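Local coordinates for protein SusD homolog (Bacteroides thetaiotaomicron, PDB 4MRU) that probably binds mucin O-glycans, acting as a SusD-like, TPR-related lipoprotein of the outer membrane, at residues A38-Y43 and S248-N253; E165-L170 and F198-Q203; A244-A249 and R314-S319. One frame throughout, in Å; residues are numbered along the deposited sequence.

How the contacts relate
Contacts 1 and 3 form one cluster, their centres 8 Å apart, because both use helix 248-254 and share S248, A249 and water 1. They are stitched together by a salt bridge of 2.6 Å between E40 OE2 and R247 NH2 and by a probable hydrogen bond of 3.0 Å between N253 ND2 and M316 O. Contact 2 stands apart: its centre is 29 Å from each of the other two, and its nearest atoms are about 15 Å from contact 1. Along the chain it is nested within the loop that contact 1 closes. All three lie away from N373, the magnesium-binding residue. The 1,2-ethanediol bound at contact 2 is probably from the crystallisation liquor.

Contact 1: residues A38-Y43 and S248-N253; sequences AQEHLY and SALCFN
Y43 holds its CG trans to the backbone N (chi1 -171°), which carries the phenol ring across to helix 248-254, where S248 waits beneath it. S248 keeps OG between its own N and carbonyl carbon (chi1 76°), a rotamer that takes the hydroxyl off to N246 and water 1 while CB stays against the ring. That CB lies 3.5 Å from the centroid of the Y43 ring and only 7° off its normal, a CH-pi contact over the centre of one face. Serine suits the place because its single methylene is slim enough for the backbones to come close, with E40 CA 5.2 Å from S248 CA. Water 1 donates to S248 OG and, weakly, to Y43 OH, linking the two hydroxyls. C251 SG comes in obliquely, 3.9 Å from Y43 CD1, in a sulfur-aromatic contact. F252 crosses the tyrosine side chain at about a right angle: Y43 CE1 approaches the edge of the F252 ring, 3.6 Å from CE2. Beside this aromatic group, the bent chain of E40 rests on L250, with CD 3.9 Å from L250 CD1. Its carboxylate is paired with R247 in a salt bridge, which probably offsets the charge beside the leucine methyl. With an alanine in place of Y43, S248 CB and C251 SG would probably lose the surface they pack on, and a gap would open beside the F252 edge. Q39 is the N-cap of helix 40-54, and E40 and Y43, in its first turn, make the contact with helix 248-254. It is side-chain packing between that first turn and the short helix 248-254 in the largely helical, TPR-related fold of the SusD family, centred on a tyrosine with CH-pi and cysteine sulfur-aromatic contacts.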
# COMPACT_ATOMS: atom_id res chain seq x y z
N ALA A 38 -2.05 11.92 7.07
CA ALA A 38 -2.92 12.26 8.16
C ALA A 38 -3.71 13.55 7.92
O ALA A 38 -4.54 13.91 8.76
CB ALA A 38 -2.09 12.37 9.43
N GLN A 39 -3.43 14.25 6.81
CA GLN A 39 -4.24 15.36 6.36
C GLN A 39 -5.26 14.86 5.35
O GLN A 39 -4.86 14.30 4.33
CB GLN A 39 -3.39 16.45 5.68
CG GLN A 39 -2.26 17.02 6.50
CD GLN A 39 -1.18 17.70 5.63
OE1 GLN A 39 -1.04 18.92 5.71
NE2 GLN A 39 -0.44 16.92 4.79
N GLU A 40 -6.54 15.14 5.60
CA GLU A 40 -7.61 14.60 4.77
C GLU A 40 -7.49 15.11 3.33
O GLU A 40 -7.86 14.40 2.38
CB GLU A 40 -9.01 14.92 5.34
CG GLU A 40 -9.42 16.38 5.42
CD GLU A 40 -8.96 17.13 6.68
OE1 GLU A 40 -8.05 16.70 7.42
OE2 GLU A 40 -9.50 18.22 6.90
N HIS A 41 -6.98 16.31 3.15
CA HIS A 41 -6.90 16.85 1.80
C HIS A 41 -5.96 15.99 0.92
O HIS A 41 -6.24 15.77 -0.25
CB HIS A 41 -6.45 18.30 1.78
CG HIS A 41 -6.34 18.86 0.40
ND1 HIS A 41 -5.15 18.85 -0.30
CD2 HIS A 41 -7.27 19.38 -0.43
CE1 HIS A 41 -5.35 19.35 -1.51
NE2 HIS A 41 -6.64 19.66 -1.62
N LEU A 42 -4.86 15.54 1.49
CA LEU A 42 -3.90 14.66 0.82
C LEU A 42 -4.42 13.21 0.76
O LEU A 42 -4.40 12.58 -0.29
CB LEU A 42 -2.54 14.75 1.49
CG LEU A 42 -1.42 13.85 0.98
CD1 LEU A 42 -1.31 13.81 -0.53
CD2 LEU A 42 -0.11 14.34 1.61
N TYR A 43 -4.95 12.72 1.87
CA TYR A 43 -5.53 11.38 1.95
C TYR A 43 -6.53 11.11 0.78
O TYR A 43 -6.51 10.03 0.17
CB TYR A 43 -6.20 11.14 3.33
CG TYR A 43 -6.61 9.70 3.53
CD1 TYR A 43 -7.79 9.23 2.99
CD2 TYR A 43 -5.81 8.80 4.26
CE1 TYR A 43 -8.19 7.91 3.16
CE2 TYR A 43 -6.17 7.45 4.38
CZ TYR A 43 -7.36 7.01 3.82
OH TYR A 43 -7.75 5.70 3.94
N SER A 248 -8.83 11.05 8.26
CA SER A 248 -9.23 10.24 7.11
C SER A 248 -10.65 9.70 7.29
O SER A 248 -11.32 9.35 6.32
CB SER A 248 -8.26 9.06 6.83
OG SER A 248 -8.39 7.96 7.73
N ALA A 249 -11.10 9.60 8.53
CA ALA A 249 -12.48 9.18 8.79
C ALA A 249 -13.48 10.12 8.15
O ALA A 249 -14.58 9.69 7.80
CB ALA A 249 -12.74 9.04 10.29
N LEU A 250 -13.12 11.41 8.01
CA LEU A 250 -14.01 12.36 7.34
C LEU A 250 -14.42 11.85 5.95
O LEU A 250 -15.59 11.95 5.58
CB LEU A 250 -13.36 13.74 7.18
CG LEU A 250 -13.14 14.47 8.50
CD1 LEU A 250 -12.20 15.65 8.26
CD2 LEU A 250 -14.45 14.90 9.14
N CYS A 251 -13.45 11.35 5.19
CA CYS A 251 -13.64 10.98 3.79
C CYS A 251 -14.74 9.93 3.64
O CYS A 251 -15.47 9.94 2.65
CB CYS A 251 -12.35 10.43 3.16
SG CYS A 251 -10.94 11.59 3.22
N PHE A 252 -14.83 9.03 4.62
CA PHE A 252 -15.69 7.88 4.52
C PHE A 252 -16.98 8.07 5.30
O PHE A 252 -18.05 7.74 4.84
CB PHE A 252 -14.96 6.64 5.04
CG PHE A 252 -13.77 6.26 4.22
CD1 PHE A 252 -13.90 5.46 3.10
CD2 PHE A 252 -12.51 6.72 4.57
CE1 PHE A 252 -12.82 5.12 2.32
CE2 PHE A 252 -11.40 6.36 3.82
CZ PHE A 252 -11.55 5.57 2.69
N ASN A 253 -16.86 8.61 6.51
CA ASN A 253 -17.99 8.71 7.44
C ASN A 253 -18.79 9.99 7.29
O ASN A 253 -19.97 9.98 7.55
CB ASN A 253 -17.49 8.59 8.88
CG ASN A 253 -17.10 7.17 9.26
OD1 ASN A 253 -17.31 6.21 8.50
ND2 ASN A 253 -16.52 7.02 10.45
O HOH W 1 -7.44 5.42 7.28

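Contact 2: residues E165-L170 and F198-Q203; sequences EADQAL and FLHSLQ. With EDO (1,2-ethanediol), chain E.
The imidazole of H200 meets the carboxylate of D167 at its edge: OD2 lies almost in the ring plane, facing NE2, and Q203 OE1 also sits at the ring edge. The 1,2-ethanediol approaches the ring obliquely through O2, near CD2. Ring and carboxylate planes are turned 78° apart, and NE2 reaches OD2 from above the carboxylate plane. The bond is nevertheless short and nearly straight, 2.7 Å from H200 NE2 to D167 OD2 with an angle of 165° at the hydrogen. D167 sets CG trans to its backbone N (chi1 -162°), which carries the acid across toward the neighbouring helix. The diol, probably from the crystallisation liquor, adds a further polar link, between D167 and Q203. Its O1 donates to D167 OD2 over 2.9 Å and accepts from Q203 NE2, while EDO O2 donates to Q203 OE1 at 2.7 Å. The glutamine amide, having both a donor and an acceptor, thus grips both ends of the diol. Beneath the polar layer, L199 packs between the helices against A166 and D167. Its CD1 touches A166 CB at 4.0 Å, where the small alanine lets the leucine methyl approach its helix. The other branch, L199 CD2, lies 3.8 Å from D167 CB, covering the aliphatic root of the acid. Helices 152-173 and 192-209 run antiparallel here, with the axes of the two short segments 10.8 Å apart at their closest. R196 forms a salt bridge with D167 OD1, and G230 O is hydrogen-bonded to H200 ND1. Because both ring nitrogens of this buried histidine face acceptors, one of them a carboxylate, the imidazole is likely to favour its protonated form, while R196 and H200 together would help to hold D167 as the anion.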
# COMPACT_ATOMS: atom_id res chain seq x y z
N GLU A 165 22.31 2.36 7.21
CA GLU A 165 22.91 3.43 8.02
C GLU A 165 22.03 3.76 9.24
O GLU A 165 22.55 3.91 10.35
CB GLU A 165 23.11 4.70 7.22
CG GLU A 165 24.21 4.64 6.18
CD GLU A 165 24.11 5.75 5.12
OE1 GLU A 165 23.25 6.67 5.20
OE2 GLU A 165 24.91 5.68 4.20
N ALA A 166 20.71 3.84 9.06
CA ALA A 166 19.82 4.10 10.18
C ALA A 166 19.87 2.96 11.17
O ALA A 166 19.89 3.19 12.41
CB ALA A 166 18.40 4.33 9.72
N ASP A 167 19.85 1.74 10.67
CA ASP A 167 19.84 0.59 11.54
C ASP A 167 21.07 0.52 12.40
O ASP A 167 20.99 0.20 13.60
CB ASP A 167 19.74 -0.70 10.72
CG ASP A 167 19.28 -1.86 11.55
OD1 ASP A 167 18.60 -1.63 12.56
OD2 ASP A 167 19.59 -3.01 11.17
N GLN A 168 22.24 0.76 11.81
CA GLN A 168 23.47 0.77 12.59
C GLN A 168 23.41 1.80 13.73
O GLN A 168 23.88 1.52 14.86
CB GLN A 168 24.67 1.07 11.70
CG GLN A 168 26.01 1.05 12.44
CD GLN A 168 27.17 1.48 11.58
OE1 GLN A 168 27.01 2.02 10.48
NE2 GLN A 168 28.38 1.25 12.08
N ALA A 169 22.84 2.97 13.45
CA ALA A 169 22.84 4.03 14.43
C ALA A 169 21.85 3.69 15.56
O ALA A 169 22.13 3.97 16.74
CB ALA A 169 22.52 5.38 13.80
N LEU A 170 20.73 3.06 15.23
CA LEU A 170 19.80 2.60 16.24
C LEU A 170 20.40 1.49 17.11
O LEU A 170 20.33 1.55 18.35
CB LEU A 170 18.53 2.08 15.59
CG LEU A 170 17.66 3.17 14.96
CD1 LEU A 170 16.47 2.51 14.31
CD2 LEU A 170 17.23 4.25 15.95
N PHE A 198 10.63 -2.78 12.73
CA PHE A 198 9.93 -2.17 11.61
C PHE A 198 10.90 -1.96 10.44
O PHE A 198 10.57 -2.24 9.28
CB PHE A 198 9.28 -0.84 12.00
CG PHE A 198 8.81 -0.07 10.84
CD1 PHE A 198 7.67 -0.46 10.15
CD2 PHE A 198 9.51 1.04 10.40
CE1 PHE A 198 7.24 0.24 9.04
CE2 PHE A 198 9.08 1.74 9.29
CZ PHE A 198 7.93 1.35 8.63
N LEU A 199 12.06 -1.41 10.74
CA LEU A 199 13.05 -1.17 9.66
C LEU A 199 13.38 -2.44 8.90
O LEU A 199 13.44 -2.45 7.66
CB LEU A 199 14.31 -0.57 10.27
CG LEU A 199 15.45 -0.11 9.38
CD1 LEU A 199 16.21 0.98 10.11
CD2 LEU A 199 16.36 -1.26 9.03
N HIS A 200 13.60 -3.52 9.63
CA HIS A 200 13.87 -4.83 8.98
C HIS A 200 12.68 -5.35 8.16
O HIS A 200 12.86 -5.99 7.12
CB HIS A 200 14.29 -5.84 10.02
CG HIS A 200 15.52 -5.44 10.77
ND1 HIS A 200 15.69 -5.69 12.12
CD2 HIS A 200 16.59 -4.71 10.38
CE1 HIS A 200 16.86 -5.20 12.50
NE2 HIS A 200 17.41 -4.58 11.47
N SER A 201 11.48 -5.11 8.65
CA SER A 201 10.29 -5.48 7.94
C SER A 201 10.16 -4.68 6.60
O SER A 201 9.83 -5.22 5.59
CB SER A 201 9.06 -5.28 8.83
OG SER A 201 9.21 -5.98 10.07
N LEU A 202 10.47 -3.40 6.65
CA LEU A 202 10.46 -2.57 5.44
C LEU A 202 11.53 -3.04 4.46
O LEU A 202 11.26 -3.07 3.26
CB LEU A 202 10.72 -1.13 5.80
CG LEU A 202 10.64 -0.06 4.71
CD1 LEU A 202 9.30 -0.10 4.02
CD2 LEU A 202 10.91 1.31 5.32
N GLN A 203 12.73 -3.38 4.95
CA GLN A 203 13.76 -3.97 4.09
C GLN A 203 13.25 -5.24 3.41
O GLN A 203 13.48 -5.45 2.22
CB GLN A 203 15.02 -4.30 4.85
CG GLN A 203 15.81 -3.12 5.36
CD GLN A 203 16.90 -3.54 6.36
OE1 GLN A 203 16.68 -4.39 7.23
NE2 GLN A 203 18.08 -2.94 6.22
C1 EDO E . 20.67 -4.68 8.10
O1 EDO E . 19.99 -3.45 8.33
C2 EDO E . 19.80 -5.80 8.61
O2 EDO E . 18.77 -5.97 7.64

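Contact 3: residues A244-A249 and R314-S319; sequences AENRSA and RLMTAS
One direct hydrogen bond joins the backbones of N246 and A318: N246 N donates to A318 O over 2.7 Å at a nearly straight 175°, coming from above the carbonyl plane. The same oxygen receives a CA-H...O contact from E245 CA at 3.4 Å, so the carbonyl is approached by two successive residues. Side-chain hydrogen bonds then shape each partner. N246 has CG anti to the backbone N (chi1 -176°), placing OD1 to accept an unusually short bond from the S248 hydroxyl and a weak one from A249 N at 3.3 Å, a capping bond at the turn that leads into helix 248-254. Asparagine suits this role because its other arm, ND2, can still donate, here to D320 O and to water 2. T317 OG1 accepts from S319 N at 3.1 Å, an ST turn that curls the opposing loop, and it also bonds to D320. Water supplies further links. Water 1 accepts from R314 NH1, 2.9 Å away, while water 2 accepts from N246 ND2 and, weakly, from R314 NH2. Apolar packing centres on M316, deposited as selenomethionine. Its CE reaches A249 CB at 3.9 Å, while SE lies over a face of the R314 guanidinium. The same CE also lies close to the S248 hydroxyl, 3.5 Å from OG. A249 is small enough for its CB to come within 4.0 Å of A318 CA as well. Charge adds a long, weak salt bridge between R247 and E245, while R247 also pairs with E40 of helix 40-54. Strand 239-241, a little upstream, pairs antiparallel with strand 322-325, so this contact lies just beyond that small sheet. It ties the loop following helix 304-309 to the turn before helix 248-254, with Y43 of helix 40-54 packing on R314.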
# COMPACT_ATOMS: atom_id res chain seq x y z
N ALA A 244 -4.80 11.51 17.86
CA ALA A 244 -5.93 11.97 18.68
C ALA A 244 -7.18 12.11 17.82
O ALA A 244 -8.28 11.85 18.28
CB ALA A 244 -5.60 13.29 19.37
N GLU A 245 -7.00 12.46 16.53
CA GLU A 245 -8.10 12.54 15.59
C GLU A 245 -7.66 12.03 14.23
O GLU A 245 -6.73 12.57 13.63
CB GLU A 245 -8.66 13.97 15.47
CG GLU A 245 -9.91 13.93 14.59
CD GLU A 245 -10.56 15.27 14.24
OE1 GLU A 245 -9.90 16.31 14.39
OE2 GLU A 245 -11.75 15.22 13.78
N ASN A 246 -8.33 10.97 13.77
CA ASN A 246 -8.08 10.42 12.46
C ASN A 246 -8.95 11.17 11.48
O ASN A 246 -10.18 10.98 11.45
CB ASN A 246 -8.38 8.92 12.46
CG ASN A 246 -8.05 8.26 11.15
OD1 ASN A 246 -8.35 8.78 10.06
ND2 ASN A 246 -7.45 7.05 11.24
N ARG A 247 -8.32 12.06 10.70
CA ARG A 247 -9.05 12.93 9.81
C ARG A 247 -9.49 12.16 8.56
O ARG A 247 -10.42 12.57 7.88
CB ARG A 247 -8.17 14.12 9.40
CG ARG A 247 -7.65 14.93 10.56
CD ARG A 247 -8.71 15.85 11.08
NE ARG A 247 -9.01 16.90 10.12
CZ ARG A 247 -10.00 17.77 10.27
NH1 ARG A 247 -10.78 17.71 11.33
NH2 ARG A 247 -10.22 18.71 9.35
N SER A 248 -8.83 11.05 8.26
CA SER A 248 -9.23 10.24 7.11
C SER A 248 -10.65 9.70 7.29
O SER A 248 -11.32 9.35 6.32
CB SER A 248 -8.26 9.06 6.83
OG SER A 248 -8.39 7.96 7.73
N ALA A 249 -11.10 9.60 8.53
CA ALA A 249 -12.48 9.18 8.79
C ALA A 249 -13.48 10.12 8.15
O ALA A 249 -14.58 9.69 7.80
CB ALA A 249 -12.74 9.04 10.29
N ARG A 314 -16.32 1.29 4.79
CA ARG A 314 -15.41 0.74 5.75
C ARG A 314 -15.91 1.08 7.15
O ARG A 314 -16.62 2.04 7.33
CB ARG A 314 -13.96 1.22 5.52
CG ARG A 314 -13.69 2.67 5.69
CD ARG A 314 -12.19 2.93 5.37
NE ARG A 314 -11.33 2.57 6.50
CZ ARG A 314 -10.16 3.15 6.78
NH1 ARG A 314 -9.64 4.07 5.98
NH2 ARG A 314 -9.50 2.79 7.85
N LEU A 315 -15.51 0.26 8.12
CA LEU A 315 -15.85 0.44 9.54
C LEU A 315 -14.67 1.12 10.21
O LEU A 315 -13.61 0.53 10.33
CB LEU A 315 -16.13 -0.91 10.19
CG LEU A 315 -16.48 -0.86 11.69
CD1 LEU A 315 -17.78 -0.09 11.89
CD2 LEU A 315 -16.56 -2.26 12.27
N MSE A 316 -14.81 2.39 10.55
CA MSE A 316 -13.77 3.12 11.21
C MSE A 316 -14.34 4.21 12.06
O MSE A 316 -15.53 4.60 11.92
CB MSE A 316 -12.87 3.73 10.15
CG MSE A 316 -13.52 4.90 9.43
SE MSE A 316 -12.24 5.52 8.05
CE MSE A 316 -10.72 5.85 9.24
N THR A 317 -13.50 4.72 12.96
CA THR A 317 -13.87 5.84 13.84
C THR A 317 -12.79 6.89 13.76
O THR A 317 -11.66 6.58 13.33
CB THR A 317 -14.03 5.43 15.33
OG1 THR A 317 -12.73 5.33 15.96
CG2 THR A 317 -14.80 4.08 15.48
N ALA A 318 -13.12 8.08 14.24
CA ALA A 318 -12.18 9.19 14.29
C ALA A 318 -11.05 9.04 15.30
O ALA A 318 -10.24 9.94 15.37
CB ALA A 318 -12.95 10.50 14.54
N SER A 319 -11.00 7.94 16.07
CA SER A 319 -9.88 7.63 16.95
C SER A 319 -8.95 6.54 16.44
O SER A 319 -7.95 6.23 17.09
CB SER A 319 -10.36 7.16 18.33
OG SER A 319 -11.43 7.95 18.81
O HOH W 2 -7.30 4.36 9.93
O HOH W 1 -7.44 5.42 7.28